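PDB 3VSF: ricin B lectin from Clostridium thermocellum, which is an exo-beta-1,3-galactanase that probably hydrolyses glycosidic bonds of beta-1,3-galactan, pairing a glycoside hydrolase family 43 module with a galactose-binding family 13 carbohydrate-binding module. Local coordinates for residues Ser354-Val366 with Tyr401-Val415. Numbering follows the deposited sequence.
Sequences SEYIPDTTRYKLV and YLVDVGGGYKKIVNV
Glu355 reaches Lys411 with an extended chain, CG anti to the backbone N (chi1 -179°), while Lys411 bends at chi3 to meet it from the opposite direction. The two form a salt bridge, with Lys411 NZ 2.9 Å from Glu355 OE1. The ammonium comes from the syn side, 33° out of the carboxylate plane. Lys411 NZ also hydrogen-bonds Ser439 OG, so two polar groups grip it.

Tyr401 carries the largest share of the contact. Its ring is packed on both faces. Ile357 CG1 lies over one face near the rim, and Ile357 CG2 is 4.0 Å from Tyr401 CD1. Val415 CG2 of its own hairpin lies over the opposite face. The ring edge meets the backbone of the loop that follows strand 352-355, where Thr360 O is 3.3 Å from Tyr401 CE1. Arg362 runs alongside in the same direction. Its guanidinium is turned 70° from the ring and carries Tyr401 OH over one face. Val415 CG1 packs against the same guanidinium, nearest Arg362 NH2.

Strands 400-404 and 409-414 form a beta-hairpin of the ricin-type beta-trefoil, closed by a type II' turn from Gly406 to Tyr409. The chain coming from strand 352-355 passes along this hairpin before entering strand 363-367, the first strand of the trefoil. On the way, Asp359 OD1 accepts from Thr361 N in an Asx turn and also from Thr361 OG1, at 2.7 Å.

Further along, Leu402 crosses Tyr363 at about a right angle. Its CD1 makes an off-centre CH-pi contact, 4.1 Å from the centroid of the Tyr363 ring. Leu365 CD1 and Ile412 CD1 continue the apolar packing at 4.4 Å. Phe449 touches Leu402 and Ile412, and Leu496 touches Tyr363 and Leu365.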
loop_
_atom_site.group_PDB
_atom_site.type_symbol
_atom_site.label_atom_id
_atom_site.label_comp_id
_atom_site.label_asym_id
_atom_site.label_seq_id
_atom_site.Cartn_x
_atom_site.Cartn_y
_atom_site.Cartn_z
ATOM N N SER A 354 -10.746 2.217 5.557
ATOM C CA SER A 354 -10.598 3.667 5.583
ATOM C C SER A 354 -9.659 4.135 6.689
ATOM O O SER A 354 -9.044 3.324 7.384
ATOM C CB SER A 354 -11.963 4.341 5.742
ATOM O OG SER A 354 -12.557 4.003 6.984
ATOM N N GLU A 355 -9.558 5.451 6.843
ATOM C CA GLU A 355 -8.691 6.046 7.850
ATOM C C GLU A 355 -9.350 6.016 9.224
ATOM O O GLU A 355 -10.570 6.126 9.339
ATOM C CB GLU A 355 -8.352 7.489 7.470
ATOM C CG GLU A 355 -7.428 8.195 8.450
ATOM C CD GLU A 355 -7.181 9.644 8.078
ATOM O OE1 GLU A 355 -6.233 10.246 8.627
ATOM O OE2 GLU A 355 -7.935 10.183 7.240
ATOM N N TYR A 356 -8.537 5.862 10.264
ATOM C CA TYR A 356 -9.036 5.925 11.630
ATOM C C TYR A 356 -8.758 7.293 12.240
ATOM O O TYR A 356 -7.604 7.670 12.440
ATOM C CB TYR A 356 -8.411 4.830 12.496
ATOM C CG TYR A 356 -8.685 5.003 13.974
ATOM C CD1 TYR A 356 -9.949 4.764 14.499
ATOM C CD2 TYR A 356 -7.681 5.408 14.844
ATOM C CE1 TYR A 356 -10.205 4.923 15.849
ATOM C CE2 TYR A 356 -7.928 5.570 16.196
ATOM C CZ TYR A 356 -9.192 5.326 16.693
ATOM O OH TYR A 356 -9.442 5.486 18.036
ATOM N N ILE A 357 -9.823 8.032 12.529
ATOM C CA ILE A 357 -9.694 9.348 13.140
ATOM C C ILE A 357 -9.841 9.251 14.654
ATOM O O ILE A 357 -10.932 8.985 15.161
ATOM C CB ILE A 357 -10.740 10.342 12.594
ATOM C CG1 ILE A 357 -10.592 10.515 11.080
ATOM C CG2 ILE A 357 -10.611 11.684 13.293
ATOM C CD1 ILE A 357 -11.243 9.418 10.262
ATOM N N PRO A 358 -8.735 9.462 15.383
ATOM C CA PRO A 358 -8.726 9.428 16.849
ATOM C C PRO A 358 -9.753 10.384 17.453
ATOM O O PRO A 358 -10.462 10.009 18.387
ATOM C CB PRO A 358 -7.311 9.893 17.196
ATOM C CG PRO A 358 -6.494 9.495 16.018
ATOM C CD PRO A 358 -7.388 9.687 14.829
ATOM N N ASP A 359 -9.829 11.600 16.923
ATOM C CA ASP A 359 -10.756 12.604 17.434
ATOM C C ASP A 359 -11.815 12.946 16.385
ATOM O O ASP A 359 -11.561 13.722 15.465
ATOM C CB ASP A 359 -9.995 13.865 17.851
ATOM C CG ASP A 359 -10.814 14.773 18.745
ATOM O OD1 ASP A 359 -12.059 14.730 18.660
ATOM O OD2 ASP A 359 -10.211 15.531 19.535
ATOM N N THR A 360 -13.001 12.368 16.538
ATOM C CA THR A 360 -14.068 12.509 15.548
ATOM C C THR A 360 -14.732 13.889 15.576
ATOM O O THR A 360 -15.631 14.169 14.782
ATOM C CB THR A 360 -15.149 11.420 15.736
ATOM O OG1 THR A 360 -14.520 10.142 15.893
ATOM C CG2 THR A 360 -16.088 11.373 14.538
ATOM N N THR A 361 -14.284 14.750 16.486
ATOM C CA THR A 361 -14.849 16.091 16.606
ATOM C C THR A 361 -14.835 16.829 15.268
ATOM O O THR A 361 -13.784 16.994 14.649
ATOM C CB THR A 361 -14.101 16.936 17.655
ATOM O OG1 THR A 361 -14.192 16.304 18.937
ATOM C CG2 THR A 361 -14.703 18.329 17.742
ATOM N N ARG A 362 -16.011 17.267 14.830
ATOM C CA ARG A 362 -16.148 17.993 13.571
ATOM C C ARG A 362 -15.984 19.495 13.786
ATOM O O ARG A 362 -16.348 20.023 14.837
ATOM C CB ARG A 362 -17.506 17.697 12.937
ATOM C CG ARG A 362 -17.670 16.267 12.445
ATOM C CD ARG A 362 -19.140 15.907 12.301
ATOM N NE ARG A 362 -19.399 15.076 11.128
ATOM C CZ ARG A 362 -19.306 13.750 11.111
ATOM N NH1 ARG A 362 -18.948 13.092 12.206
ATOM N NH2 ARG A 362 -19.565 13.081 9.995
ATOM N N TYR A 363 -15.437 20.182 12.788
ATOM C CA TYR A 363 -15.191 21.616 12.901
ATOM C C TYR A 363 -15.594 22.395 11.653
ATOM O O TYR A 363 -15.701 21.839 10.559
ATOM C CB TYR A 363 -13.714 21.888 13.197
ATOM C CG TYR A 363 -13.238 21.404 14.546
ATOM C CD1 TYR A 363 -13.492 22.137 15.698
ATOM C CD2 TYR A 363 -12.516 20.225 14.666
ATOM C CE1 TYR A 363 -13.050 21.702 16.933
ATOM C CE2 TYR A 363 -12.070 19.782 15.897
ATOM C CZ TYR A 363 -12.340 20.525 17.026
ATOM O OH TYR A 363 -11.899 20.087 18.254
ATOM N N LYS A 364 -15.819 23.692 11.838
ATOM C CA LYS A 364 -15.996 24.625 10.735
ATOM C C LYS A 364 -14.963 25.733 10.876
ATOM O O LYS A 364 -14.719 26.221 11.980
ATOM C CB LYS A 364 -17.401 25.226 10.746
ATOM C CG LYS A 364 -18.449 24.404 10.016
ATOM C CD LYS A 364 -19.824 25.044 10.144
ATOM C CE LYS A 364 -20.855 24.337 9.276
ATOM N NZ LYS A 364 -20.573 24.512 7.824
ATOM N N LEU A 365 -14.351 26.123 9.765
ATOM C CA LEU A 365 -13.363 27.197 9.784
ATOM C C LEU A 365 -13.949 28.480 9.208
ATOM O O LEU A 365 -14.110 28.612 7.996
ATOM C CB LEU A 365 -12.103 26.783 9.023
ATOM C CG LEU A 365 -11.280 25.679 9.693
ATOM C CD1 LEU A 365 -10.110 25.263 8.821
ATOM C CD2 LEU A 365 -10.796 26.140 11.058
ATOM N N VAL A 366 -14.263 29.425 10.089
ATOM C CA VAL A 366 -14.920 30.662 9.688
ATOM C C VAL A 366 -13.925 31.807 9.528
ATOM O O VAL A 366 -13.178 32.126 10.452
ATOM C CB VAL A 366 -15.989 31.079 10.713
ATOM C CG1 VAL A 366 -16.817 32.232 10.173
ATOM C CG2 VAL A 366 -16.878 29.895 11.059
ATOM N N TYR A 401 -12.097 17.324 10.186
ATOM C CA TYR A 401 -11.473 16.672 11.331
ATOM C C TYR A 401 -10.107 17.289 11.590
ATOM O O TYR A 401 -9.531 17.928 10.711
ATOM C CB TYR A 401 -11.296 15.174 11.079
ATOM C CG TYR A 401 -12.578 14.401 10.882
ATOM C CD1 TYR A 401 -13.454 14.189 11.937
ATOM C CD2 TYR A 401 -12.898 13.860 9.644
ATOM C CE1 TYR A 401 -14.623 13.474 11.760
ATOM C CE2 TYR A 401 -14.064 13.142 9.458
ATOM C CZ TYR A 401 -14.922 12.953 10.519
ATOM O OH TYR A 401 -16.084 12.240 10.338
ATOM N N LEU A 402 -9.586 17.089 12.795
ATOM C CA LEU A 402 -8.239 17.541 13.125
ATOM C C LEU A 402 -7.412 16.402 13.719
ATOM O O LEU A 402 -7.617 16.008 14.867
ATOM C CB LEU A 402 -8.283 18.729 14.086
ATOM C CG LEU A 402 -8.874 20.031 13.543
ATOM C CD1 LEU A 402 -8.831 21.117 14.608
ATOM C CD2 LEU A 402 -8.140 20.480 12.288
ATOM N N VAL A 403 -6.477 15.882 12.929
ATOM C CA VAL A 403 -5.663 14.747 13.347
ATOM C C VAL A 403 -4.239 15.163 13.708
ATOM O O VAL A 403 -3.454 15.539 12.838
ATOM C CB VAL A 403 -5.600 13.671 12.247
ATOM C CG1 VAL A 403 -4.765 12.488 12.712
ATOM C CG2 VAL A 403 -7.002 13.225 11.861
ATOM N N ASP A 404 -3.912 15.088 14.995
ATOM C CA ASP A 404 -2.577 15.431 15.473
ATOM C C ASP A 404 -1.530 14.530 14.819
ATOM O O ASP A 404 -1.734 13.324 14.691
ATOM C CB ASP A 404 -2.515 15.306 16.999
ATOM C CG ASP A 404 -1.303 15.998 17.594
ATOM O OD1 ASP A 404 -1.480 16.786 18.548
ATOM O OD2 ASP A 404 -0.175 15.752 17.117
ATOM N N VAL A 405 -0.414 15.120 14.402
ATOM C CA VAL A 405 0.616 14.377 13.681
ATOM C C VAL A 405 2.021 14.642 14.217
ATOM O O VAL A 405 3.007 14.486 13.497
ATOM C CB VAL A 405 0.593 14.707 12.177
ATOM C CG1 VAL A 405 -0.737 14.298 11.566
ATOM C CG2 VAL A 405 0.858 16.189 11.955
ATOM N N GLY A 406 2.110 15.038 15.482
ATOM C CA GLY A 406 3.395 15.329 16.091
ATOM C C GLY A 406 3.736 16.801 15.994
ATOM O O GLY A 406 3.283 17.492 15.082
ATOM N N GLY A 407 4.541 17.284 16.934
ATOM C CA GLY A 407 4.848 18.699 17.007
ATOM C C GLY A 407 3.581 19.489 17.273
ATOM O O GLY A 407 2.630 18.969 17.856
ATOM N N GLY A 408 3.562 20.745 16.842
ATOM C CA GLY A 408 2.386 21.577 17.008
ATOM C C GLY A 408 1.493 21.544 15.783
ATOM O O GLY A 408 0.542 22.319 15.675
ATOM N N TYR A 409 1.797 20.636 14.861
ATOM C CA TYR A 409 1.089 20.569 13.587
ATOM C C TYR A 409 -0.021 19.521 13.591
ATOM O O TYR A 409 -0.033 18.618 14.425
ATOM C CB TYR A 409 2.075 20.307 12.446
ATOM C CG TYR A 409 3.196 21.321 12.387
ATOM C CD1 TYR A 409 3.055 22.503 11.671
ATOM C CD2 TYR A 409 4.393 21.101 13.057
ATOM C CE1 TYR A 409 4.076 23.434 11.619
ATOM C CE2 TYR A 409 5.420 22.027 13.011
ATOM C CZ TYR A 409 5.255 23.192 12.290
ATOM O OH TYR A 409 6.274 24.116 12.241
ATOM N N LYS A 410 -0.953 19.654 12.652
ATOM C CA LYS A 410 -2.111 18.770 12.581
ATOM C C LYS A 410 -2.583 18.582 11.143
ATOM O O LYS A 410 -2.206 19.339 10.251
ATOM C CB LYS A 410 -3.258 19.329 13.425
ATOM C CG LYS A 410 -2.982 19.364 14.919
ATOM C CD LYS A 410 -4.043 20.166 15.657
ATOM C CE LYS A 410 -3.850 20.083 17.162
ATOM N NZ LYS A 410 -4.016 18.690 17.663
ATOM N N LYS A 411 -3.414 17.568 10.932
ATOM C CA LYS A 411 -4.005 17.313 9.623
ATOM C C LYS A 411 -5.442 17.813 9.578
ATOM O O LYS A 411 -6.267 17.422 10.403
ATOM C CB LYS A 411 -3.977 15.820 9.300
ATOM C CG LYS A 411 -2.803 15.374 8.445
ATOM C CD LYS A 411 -2.897 13.887 8.136
ATOM C CE LYS A 411 -4.233 13.541 7.496
ATOM N NZ LYS A 411 -4.392 12.076 7.283
ATOM N N ILE A 412 -5.738 18.675 8.614
ATOM C CA ILE A 412 -7.101 19.144 8.412
ATOM C C ILE A 412 -7.775 18.290 7.345
ATOM O O ILE A 412 -7.524 18.460 6.152
ATOM C CB ILE A 412 -7.136 20.624 7.995
ATOM C CG1 ILE A 412 -6.369 21.479 9.005
ATOM C CG2 ILE A 412 -8.574 21.108 7.867
ATOM C CD1 ILE A 412 -6.377 22.958 8.688
ATOM N N VAL A 413 -8.627 17.368 7.781
ATOM C CA VAL A 413 -9.246 16.406 6.875
ATOM C C VAL A 413 -10.718 16.715 6.634
ATOM O O VAL A 413 -11.473 16.956 7.573
ATOM C CB VAL A 413 -9.122 14.968 7.417
ATOM C CG1 VAL A 413 -9.605 13.965 6.379
ATOM C CG2 VAL A 413 -7.687 14.673 7.819
ATOM N N ASN A 414 -11.121 16.703 5.367
ATOM C CA ASN A 414 -12.516 16.921 5.006
ATOM C C ASN A 414 -13.366 15.736 5.444
ATOM O O ASN A 414 -12.890 14.602 5.470
ATOM C CB ASN A 414 -12.645 17.146 3.497
ATOM C CG ASN A 414 -13.989 17.732 3.105
ATOM O OD1 ASN A 414 -14.901 17.011 2.702
ATOM N ND2 ASN A 414 -14.113 19.049 3.217
ATOM N N VAL A 415 -14.620 15.995 5.796
ATOM C CA VAL A 415 -15.507 14.933 6.256
ATOM C C VAL A 415 -16.170 14.204 5.091
ATOM O O VAL A 415 -16.131 12.975 5.019
ATOM C CB VAL A 415 -16.586 15.465 7.217
ATOM C CG1 VAL A 415 -17.625 14.391 7.496
ATOM C CG2 VAL A 415 -15.949 15.947 8.511
#